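Local coordinates for protein CurB (Lyngbya majuscula, PDB 5KP7) that probably serves as an acyl carrier protein, holding intermediates of polyketide biosynthesis on a covalently attached 4'-phosphopantetheine arm, at residues B[39-44]-B[63-68]; B[72-77]-B[97-102]. All coordinates share one frame; numbering follows the deposited sequence.

From the N terminus the chain runs through helix 27-41, whose last turn meets the start of helix 63-76 in contact 1; this closes a loop of 18 residues that contains neither helix nor strand. Contact 2 opens after contact 1 has closed, so the two stand in series and neither nest nor cross. It brings the end of helix 63-76 against helix 92-102, closing a second loop with 19 residues between its segments, the last five already in helix 92-102. Helix 63-76 is therefore common to both: contact 1 joins its start to helix 27-41, contact 2 its end to helix 92-102. The contacts also touch directly, where E40 and I41 pack on M72.

Contact 1: B[39-44]-B[63-68]; sequences REIAPE and SVNRAE. With PNS (4'-phosphopantetheine), chain E.
A branched aliphatic side chain, I41, makes its closest approach to a polar one, N65, and no hydrogen bond joins the two segments. Methyl CG2 of I41 sits 3.6 Å from N65 CB and equally near the amide carbon CG, so it rests against the root of the amide group. Its position follows from chi1 of -76°, which sets CG2 anti to the backbone N. The other branch of I41 reaches further along helix 63-76: CD1 lies 4.1 Å from E68 CG, the two side chains crossing at about a right angle. Beyond that methylene the E68 chain bends at chi2 (77°), and its carboxylate forms salt bridges with a basic side chain of another protein's chain. I69 and M72, on the same helix, also touch I41.

The first turn of helix 63-76 carries the prosthetic group. S63 OG is bonded covalently to the phosphorus P24 of 4'-phosphopantetheine at 1.5 Å. The backbone N of S63 donates to phosphate oxygen O23 over 2.9 Å, with an N-H...O angle of 151°; the positive end of the helix dipole would probably favour the anion here. R66 adds a weak bond, NH2 to O26 at 3.5 Å, with O26 at the edge of the guanidinium and in its plane. S63 CA lies 3.6 Å above one face of the R66 guanidinium, offset toward its rim; NH1 is held by the I61 carbonyl, and NH2 also pairs with an acidic side chain of the other protein. N65 N is hydrogen-bonded to D62 OD1, just before the helix. An Asp-Ser pair, here D62 and S63, with the modified serine opening a helix, is the signature of the phosphopantetheine attachment site in carrier proteins.

Contact 2: B[72-77]-B[97-102]; sequences MVMEDL and DLFAAK
V73 and F99 make a CH-pi contact: methyl CG1 of V73 stands above the middle of the phenyl ring, 3.6 Å from its centroid and only 14° off the ring normal. With chi1 at 176°, this methyl extends anti to the V73 backbone N, in the direction of helix 92-102. V73 CB follows it, reaching the ring at F99 CZ at 3.7 Å.

The remaining cross-helix contacts are apolar. M74 approaches from a different direction: its CG lies in the ring plane at the edge, 3.6 Å from F99 CE1, and the two side chains cross at about a right angle. It is this methylene, not the sulfur, that touches the ring. L77 comes in obliquely, its CD1 at 3.8 Å from F99 CD1. F99 is thus the one residue of 97-102 that meets segment 72-77, with V73 over one face of its ring, M74 at the edge and L77 oblique to it. This is helix-to-helix packing in the hydrophobic core of the small helical bundle of carrier proteins, with a phenylalanine from helix 92-102 set against the far end of the helix that bears the phosphopantetheine. L79 and L86, from the connection between the helices, touch the same aromatic side chain.

Hydrogen bonding stays within each segment or leads away from the ring. L77 N, just past the end of helix 63-76, bonds to V73 O at 3.0 Å, four residues back. D76 OD2 hydrogen-bonds with Y37 OH of helix 27-41, joining this turn to a third helix. On the other segment, K102 NZ forms a salt bridge with E85 OE1 in the preceding loop.

Contact 1: B[39-44]-B[63-68]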
loop_
_atom_site.group_PDB
_atom_site.type_symbol
_atom_site.label_atom_id
_atom_site.label_comp_id
_atom_site.label_asym_id
_atom_site.label_seq_id
_atom_site.Cartn_x
_atom_site.Cartn_y
_atom_site.Cartn_z
ATOM N N ARG B 39 -21.723 21.404 5.499
ATOM C CA ARG B 39 -21.553 22.278 6.669
ATOM C C ARG B 39 -21.219 21.511 7.951
ATOM O O ARG B 39 -20.473 22.004 8.785
ATOM C CB ARG B 39 -22.802 23.152 6.881
ATOM C CG ARG B 39 -22.968 24.180 5.786
ATOM C CD ARG B 39 -24.200 25.052 5.985
ATOM N NE ARG B 39 -24.274 26.083 4.938
ATOM C CZ ARG B 39 -25.243 26.221 4.027
ATOM N NH1 ARG B 39 -26.300 25.409 3.993
ATOM N NH2 ARG B 39 -25.158 27.207 3.132
ATOM N N GLU B 40 -21.776 20.319 8.109
ATOM C CA GLU B 40 -21.465 19.455 9.256
ATOM C C GLU B 40 -19.998 18.979 9.245
ATOM O O GLU B 40 -19.372 18.821 10.289
ATOM C CB GLU B 40 -22.420 18.264 9.244
ATOM C CG GLU B 40 -22.568 17.522 10.552
ATOM C CD GLU B 40 -23.721 16.528 10.511
ATOM O OE1 GLU B 40 -24.868 16.928 10.199
ATOM O OE2 GLU B 40 -23.479 15.339 10.794
ATOM N N ILE B 41 -19.469 18.745 8.046
ATOM C CA ILE B 41 -18.074 18.337 7.852
ATOM C C ILE B 41 -17.109 19.526 7.894
ATOM O O ILE B 41 -16.006 19.400 8.422
ATOM C CB ILE B 41 -17.940 17.547 6.521
ATOM C CG1 ILE B 41 -18.481 16.121 6.707
ATOM C CG2 ILE B 41 -16.516 17.525 5.983
ATOM C CD1 ILE B 41 -17.676 15.218 7.622
ATOM N N ALA B 42 -17.511 20.659 7.327
ATOM C CA ALA B 42 -16.710 21.882 7.356
ATOM C C ALA B 42 -17.502 22.972 8.076
ATOM O O ALA B 42 -18.161 23.775 7.413
ATOM C CB ALA B 42 -16.370 22.315 5.939
ATOM N N PRO B 43 -17.459 22.996 9.436
ATOM C CA PRO B 43 -18.143 24.015 10.256
ATOM C C PRO B 43 -17.885 25.475 9.868
ATOM O O PRO B 43 -18.742 26.321 10.108
ATOM C CB PRO B 43 -17.591 23.769 11.666
ATOM C CG PRO B 43 -17.190 22.347 11.685
ATOM C CD PRO B 43 -16.864 21.938 10.280
ATOM N N GLU B 44 -16.715 25.766 9.299
ATOM C CA GLU B 44 -16.396 27.112 8.808
ATOM C C GLU B 44 -17.293 27.589 7.658
ATOM O O GLU B 44 -17.326 28.784 7.378
ATOM C CB GLU B 44 -14.900 27.235 8.425
ATOM C CG GLU B 44 -14.447 26.571 7.117
ATOM C CD GLU B 44 -14.158 25.076 7.214
ATOM O OE1 GLU B 44 -13.703 24.507 6.198
ATOM O OE2 GLU B 44 -14.387 24.460 8.280
ATOM N N SER B 63 -9.891 14.845 0.625
ATOM C CA SER B 63 -10.271 13.650 -0.113
ATOM C C SER B 63 -11.163 12.706 0.704
ATOM O O SER B 63 -12.180 12.208 0.214
ATOM C CB SER B 63 -9.007 12.908 -0.593
ATOM O OG SER B 63 -8.150 13.789 -1.337
ATOM N N VAL B 64 -10.817 12.526 1.973
ATOM C CA VAL B 64 -11.556 11.628 2.831
ATOM C C VAL B 64 -12.969 12.193 3.080
ATOM O O VAL B 64 -13.957 11.474 3.021
ATOM C CB VAL B 64 -10.817 11.419 4.167
ATOM C CG1 VAL B 64 -11.672 10.610 5.124
ATOM C CG2 VAL B 64 -9.481 10.707 3.916
ATOM N N ASN B 65 -13.030 13.489 3.362
ATOM C CA ASN B 65 -14.288 14.128 3.695
ATOM C C ASN B 65 -15.223 14.267 2.499
ATOM O O ASN B 65 -16.429 14.263 2.692
ATOM C CB ASN B 65 -14.016 15.486 4.345
ATOM C CG ASN B 65 -13.609 15.354 5.791
ATOM O OD1 ASN B 65 -13.907 14.357 6.432
ATOM N ND2 ASN B 65 -12.960 16.370 6.317
ATOM N N ARG B 66 -14.689 14.362 1.277
ATOM C CA ARG B 66 -15.563 14.357 0.086
ATOM C C ARG B 66 -16.299 13.033 -0.025
ATOM O O ARG B 66 -17.501 13.008 -0.265
ATOM C CB ARG B 66 -14.792 14.646 -1.196
ATOM C CG ARG B 66 -14.244 16.050 -1.279
ATOM C CD ARG B 66 -13.761 16.392 -2.685
ATOM N NE ARG B 66 -12.646 15.579 -3.186
ATOM C CZ ARG B 66 -11.349 15.811 -2.990
ATOM N NH1 ARG B 66 -10.915 16.807 -2.221
ATOM N NH2 ARG B 66 -10.456 14.999 -3.546
ATOM N N ALA B 67 -15.595 11.928 0.188
ATOM C CA ALA B 67 -16.249 10.619 0.261
ATOM C C ALA B 67 -17.239 10.488 1.422
ATOM O O ALA B 67 -18.326 9.890 1.269
ATOM C CB ALA B 67 -15.216 9.511 0.316
ATOM N N GLU B 68 -16.878 11.049 2.577
ATOM C CA GLU B 68 -17.747 10.998 3.765
ATOM C C GLU B 68 -19.095 11.677 3.482
ATOM O O GLU B 68 -20.158 11.137 3.835
ATOM C CB GLU B 68 -17.047 11.649 4.974
ATOM C CG GLU B 68 -17.639 11.295 6.324
ATOM C CD GLU B 68 -17.256 9.919 6.815
ATOM O OE1 GLU B 68 -16.376 9.278 6.183
ATOM O OE2 GLU B 68 -17.797 9.514 7.877
HETATM O O23 PNS E . -7.025 15.237 0.218
HETATM P P24 PNS E . -7.151 14.904 -1.250
HETATM O O26 PNS E . -7.400 16.015 -2.247
HETATM O O27 PNS E . -5.786 14.193 -1.777
HETATM C C28 PNS E . -5.167 13.131 -1.063
HETATM C C29 PNS E . -3.643 13.232 -1.124
HETATM C C30 PNS E . -2.914 12.008 -0.590
HETATM C C31 PNS E . -3.031 14.625 -1.412
HETATM C C32 PNS E . -3.414 12.877 -2.684
HETATM O O33 PNS E . -2.008 12.888 -3.059
HETATM C C34 PNS E . -3.932 11.576 -3.264
HETATM O O35 PNS E . -5.102 11.475 -3.619
HETATM N N36 PNS E . -3.080 10.552 -3.272
HETATM C C37 PNS E . -3.532 9.178 -3.301
HETATM C C38 PNS E . -3.849 8.637 -4.671
HETATM C C39 PNS E . -4.276 7.213 -4.400
HETATM O O40 PNS E . -3.442 6.316 -4.422
HETATM N N41 PNS E . -5.567 7.027 -4.106
HETATM C C42 PNS E . -6.061 5.698 -3.820
HETATM C C43 PNS E . -7.455 5.709 -3.228
HETATM S S44 PNS E . -7.900 3.971 -3.051
#

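Contact 2: B[72-77]-B[97-102]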
loop_
_atom_site.group_PDB
_atom_site.type_symbol
_atom_site.label_atom_id
_atom_site.label_comp_id
_atom_site.label_asym_id
_atom_site.label_seq_id
_atom_site.Cartn_x
_atom_site.Cartn_y
_atom_site.Cartn_z
ATOM N N MET B 72 -22.724 9.921 3.817
ATOM C CA MET B 72 -23.777 10.486 4.701
ATOM C C MET B 72 -25.078 10.735 3.941
ATOM O O MET B 72 -26.173 10.404 4.436
ATOM C CB MET B 72 -23.284 11.774 5.345
ATOM C CG MET B 72 -22.169 11.561 6.357
ATOM S SD MET B 72 -21.264 13.093 6.677
ATOM C CE MET B 72 -21.982 13.598 8.232
ATOM N N VAL B 73 -24.976 11.298 2.738
ATOM C CA VAL B 73 -26.161 11.539 1.909
ATOM C C VAL B 73 -26.814 10.209 1.505
ATOM O O VAL B 73 -28.048 10.082 1.545
ATOM C CB VAL B 73 -25.856 12.374 0.647
ATOM C CG1 VAL B 73 -27.103 12.522 -0.226
ATOM C CG2 VAL B 73 -25.310 13.745 1.007
ATOM N N MET B 74 -26.000 9.221 1.112
ATOM C CA MET B 74 -26.501 7.880 0.762
ATOM C C MET B 74 -27.306 7.276 1.908
ATOM O O MET B 74 -28.438 6.793 1.694
ATOM C CB MET B 74 -25.348 6.921 0.404
ATOM C CG MET B 74 -24.722 7.192 -0.943
ATOM S SD MET B 74 -23.274 6.133 -1.216
ATOM C CE MET B 74 -24.076 4.602 -1.683
ATOM N N GLU B 75 -26.745 7.361 3.119
ATOM C CA GLU B 75 -27.384 6.831 4.329
ATOM C C GLU B 75 -28.678 7.586 4.700
ATOM O O GLU B 75 -29.677 6.961 5.057
ATOM C CB GLU B 75 -26.403 6.867 5.501
ATOM C CG GLU B 75 -26.905 6.129 6.737
ATOM C CD GLU B 75 -26.023 6.332 7.953
ATOM O OE1 GLU B 75 -24.797 6.495 7.791
ATOM O OE2 GLU B 75 -26.565 6.314 9.078
ATOM N N ASP B 76 -28.649 8.917 4.609
ATOM C CA ASP B 76 -29.847 9.776 4.818
ATOM C C ASP B 76 -30.996 9.356 3.890
ATOM O O ASP B 76 -32.156 9.294 4.324
ATOM C CB ASP B 76 -29.452 11.254 4.596
ATOM C CG ASP B 76 -30.578 12.244 4.860
ATOM O OD1 ASP B 76 -31.626 12.171 4.192
ATOM O OD2 ASP B 76 -30.384 13.151 5.693
ATOM N N LEU B 77 -30.666 9.058 2.633
ATOM C CA LEU B 77 -31.636 8.668 1.616
ATOM C C LEU B 77 -31.907 7.164 1.546
ATOM O O LEU B 77 -32.669 6.731 0.675
ATOM C CB LEU B 77 -31.180 9.156 0.229
ATOM C CG LEU B 77 -30.964 10.660 0.051
ATOM C CD1 LEU B 77 -30.338 10.955 -1.309
ATOM C CD2 LEU B 77 -32.264 11.427 0.230
ATOM N N ASP B 97 -27.816 15.874 -8.942
ATOM C CA ASP B 97 -28.401 15.221 -10.141
ATOM C C ASP B 97 -28.181 13.719 -10.128
ATOM O O ASP B 97 -29.072 12.959 -10.500
ATOM C CB ASP B 97 -27.785 15.730 -11.452
ATOM C CG ASP B 97 -28.027 17.195 -11.703
ATOM O OD1 ASP B 97 -29.088 17.723 -11.320
ATOM O OD2 ASP B 97 -27.144 17.813 -12.327
ATOM N N LEU B 98 -26.972 13.309 -9.741
ATOM C CA LEU B 98 -26.631 11.883 -9.654
ATOM C C LEU B 98 -27.529 11.171 -8.669
ATOM O O LEU B 98 -28.097 10.141 -8.994
ATOM C CB LEU B 98 -25.161 11.661 -9.264
ATOM C CG LEU B 98 -24.196 11.592 -10.438
ATOM C CD1 LEU B 98 -22.766 11.548 -9.903
ATOM C CD2 LEU B 98 -24.497 10.383 -11.326
ATOM N N PHE B 99 -27.655 11.730 -7.467
ATOM C CA PHE B 99 -28.529 11.142 -6.440
ATOM C C PHE B 99 -29.987 11.074 -6.896
ATOM O O PHE B 99 -30.630 10.034 -6.751
ATOM C CB PHE B 99 -28.431 11.919 -5.135
ATOM C CG PHE B 99 -27.271 11.508 -4.259
ATOM C CD1 PHE B 99 -27.320 10.320 -3.548
ATOM C CD2 PHE B 99 -26.157 12.329 -4.108
ATOM C CE1 PHE B 99 -26.260 9.935 -2.729
ATOM C CE2 PHE B 99 -25.099 11.958 -3.283
ATOM C CZ PHE B 99 -25.155 10.758 -2.583
ATOM N N ALA B 100 -30.482 12.171 -7.463
ATOM C CA ALA B 100 -31.873 12.239 -7.958
ATOM C C ALA B 100 -32.189 11.141 -8.973
ATOM O O ALA B 100 -33.254 10.530 -8.911
ATOM C CB ALA B 100 -32.161 13.611 -8.552
ATOM N N ALA B 101 -31.252 10.881 -9.885
ATOM C CA ALA B 101 -31.418 9.827 -10.895
ATOM C C ALA B 101 -31.511 8.402 -10.318
ATOM O O ALA B 101 -32.102 7.535 -10.953
ATOM C CB ALA B 101 -30.296 9.903 -11.922
ATOM N N LYS B 102 -30.927 8.161 -9.139
ATOM C CA LYS B 102 -30.936 6.829 -8.509
ATOM C C LYS B 102 -32.207 6.527 -7.726
ATOM O O LYS B 102 -32.568 5.365 -7.591
ATOM C CB LYS B 102 -29.705 6.644 -7.606
ATOM C CG LYS B 102 -28.373 6.822 -8.317
ATOM C CD LYS B 102 -28.169 5.837 -9.461
ATOM C CE LYS B 102 -26.813 6.040 -10.123
ATOM N NZ LYS B 102 -26.440 4.874 -10.972
#